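Local coordinates for 35 kDa hemin binding protein (Porphyromonas gingivalis, PDB 5Y1A), which is a hemin-binding virulence protein with a thioredoxin domain, secreted as cargo of the type IX secretion system, and possibly has cysteine peptidase activity, at residues K176-T181 with L221-D226. Numbering follows the deposited sequence. Where two conformers were deposited one is given.
Sequences KPLMLT and LNIAAD
Leu221 sets its side chain between Leu178 and Leu180, two residues on the same side of their chain, and the tight part of the contact gathers around it. Its CD2 lies 3.9 Å from Leu180 CB, while CD1 reaches Leu178 CB at 4.1 Å and also rests against the backbone between them, 3.7 Å from Met179 O. With CG anti to its own carbonyl carbon (chi1 -81°), the isobutyl fork is laid across the neighbouring chain. Next to this leucine cluster, at the root of the Leu221 side chain, the backbones join through one nearly straight hydrogen bond, Leu221 N to Leu178 O (2.9 Å, 168°). The pairing belongs to an antiparallel sheet of the beta-sandwich domain: strand 179-186 runs beside strand 207-220, and the chain then leaves for the facing sheet, whose Phe229 and Ile231 also touch Leu221. On the side where the two chains draw apart, a water lies between them. It accepts from Leu178 N (3.0 Å) and is within hydrogen-bonding distance of Leu221 O (2.8 Å), probably as donor. The partly exposed Ile223 reaches back more loosely, its CG1 4.3 Å from Leu178 CD1, and also touches Val169, Ile174 and Phe229.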
loop_
_atom_site.group_PDB
_atom_site.type_symbol
_atom_site.label_atom_id
_atom_site.label_comp_id
_atom_site.label_asym_id
_atom_site.label_seq_id
_atom_site.Cartn_x
_atom_site.Cartn_y
_atom_site.Cartn_z
ATOM N N LYS A 176 25.617 2.114 -6.725
ATOM C CA LYS A 176 25.357 1.090 -5.716
ATOM C C LYS A 176 24.081 0.325 -6.050
ATOM O O LYS A 176 23.192 0.882 -6.708
ATOM C CB LYS A 176 25.271 1.729 -4.327
ATOM C CG LYS A 176 26.636 2.158 -3.818
ATOM C CD LYS A 176 26.597 2.728 -2.414
ATOM C CE LYS A 176 28.013 3.135 -2.000
ATOM N NZ LYS A 176 28.197 3.200 -0.512
ATOM N N PRO A 177 23.987 -0.952 -5.624
ATOM C CA PRO A 177 22.748 -1.702 -5.891
ATOM C C PRO A 177 21.688 -1.207 -4.947
ATOM O O PRO A 177 21.712 -1.523 -3.759
ATOM C CB PRO A 177 23.112 -3.160 -5.597
ATOM C CG PRO A 177 24.337 -3.131 -4.807
ATOM C CD PRO A 177 24.983 -1.777 -4.905
ATOM N N LEU A 178 20.807 -0.374 -5.470
ATOM C CA LEU A 178 19.753 0.211 -4.647
ATOM C C LEU A 178 18.451 -0.394 -5.128
ATOM O O LEU A 178 18.274 -0.632 -6.326
ATOM C CB LEU A 178 19.706 1.728 -4.805
ATOM C CG LEU A 178 21.007 2.454 -4.396
ATOM C CD1 LEU A 178 20.883 3.963 -4.672
ATOM C CD2 LEU A 178 21.277 2.237 -2.947
ATOM N N MET A 179 17.539 -0.598 -4.179
ATOM C CA MET A 179 16.278 -1.263 -4.449
ATOM C C MET A 179 15.123 -0.307 -4.152
ATOM O O MET A 179 15.247 0.581 -3.315
ATOM C CB MET A 179 16.156 -2.492 -3.536
ATOM C CG MET A 179 17.372 -3.422 -3.537
ATOM S SD MET A 179 17.807 -4.069 -5.189
ATOM C CE MET A 179 16.443 -5.131 -5.426
ATOM N N LEU A 180 14.009 -0.493 -4.846
ATOM C CA LEU A 180 12.777 0.176 -4.445
ATOM C C LEU A 180 11.677 -0.844 -4.132
ATOM O O LEU A 180 11.433 -1.796 -4.910
ATOM C CB LEU A 180 12.317 1.175 -5.516
ATOM C CG LEU A 180 11.134 1.995 -5.018
ATOM C CD1 LEU A 180 11.460 3.448 -4.960
ATOM C CD2 LEU A 180 9.880 1.703 -5.861
ATOM N N THR A 181 11.062 -0.674 -2.960
ATOM C CA THR A 181 9.905 -1.480 -2.574
ATOM C C THR A 181 8.713 -0.548 -2.397
ATOM O O THR A 181 8.849 0.550 -1.845
ATOM C CB THR A 181 10.200 -2.296 -1.288
ATOM O OG1 THR A 181 11.204 -3.278 -1.586
ATOM C CG2 THR A 181 8.960 -3.019 -0.786
ATOM N N LEU A 221 16.886 -0.469 -8.824
ATOM C CA LEU A 221 16.762 0.900 -9.327
ATOM C C LEU A 221 17.798 1.243 -10.368
ATOM O O LEU A 221 18.989 0.987 -10.185
ATOM C CB LEU A 221 16.883 1.913 -8.171
ATOM C CG LEU A 221 15.650 2.158 -7.327
ATOM C CD1 LEU A 221 16.044 2.924 -6.067
ATOM C CD2 LEU A 221 14.565 2.935 -8.124
ATOM N N ASN A 222 17.341 1.873 -11.443
ATOM C CA ASN A 222 18.209 2.373 -12.490
ATOM C C ASN A 222 18.527 3.830 -12.231
ATOM O O ASN A 222 17.680 4.696 -12.472
ATOM C CB ASN A 222 17.528 2.217 -13.849
ATOM C CG ASN A 222 17.490 0.771 -14.324
ATOM O OD1 ASN A 222 16.430 0.247 -14.668
ATOM N ND2 ASN A 222 18.648 0.118 -14.330
ATOM N N ILE A 223 19.733 4.099 -11.731
ATOM C CA ILE A 223 20.116 5.447 -11.314
ATOM C C ILE A 223 20.918 6.100 -12.449
ATOM O O ILE A 223 21.945 5.550 -12.868
ATOM C CB ILE A 223 20.967 5.402 -9.996
ATOM C CG1 ILE A 223 20.188 4.733 -8.833
ATOM C CG2 ILE A 223 21.481 6.804 -9.596
ATOM C CD1 ILE A 223 18.907 5.486 -8.363
ATOM N N ALA A 224 20.428 7.231 -12.954
ATOM C CA ALA A 224 21.138 7.996 -13.996
ATOM C C ALA A 224 22.349 8.769 -13.424
ATOM O O ALA A 224 22.533 8.873 -12.209
ATOM C CB ALA A 224 20.184 8.941 -14.706
ATOM N N ALA A 225 23.176 9.307 -14.320
ATOM C CA ALA A 225 24.350 10.093 -13.934
ATOM C C ALA A 225 24.042 11.254 -13.000
ATOM O O ALA A 225 24.863 11.577 -12.137
ATOM C CB ALA A 225 25.062 10.616 -15.193
ATOM N N ASP A 226 22.897 11.913 -13.177
ATOM C CA ASP A 226 22.489 12.972 -12.248
ATOM C C ASP A 226 21.876 12.465 -10.926
ATOM O O ASP A 226 21.421 13.266 -10.088
ATOM C CB ASP A 226 21.573 13.993 -12.928
ATOM C CG ASP A 226 20.200 13.416 -13.282
ATOM O OD1 ASP A 226 19.975 12.185 -13.098
ATOM O OD2 ASP A 226 19.342 14.204 -13.734
HETATM O O HOH W 1 20.447 -0.633 -8.432
#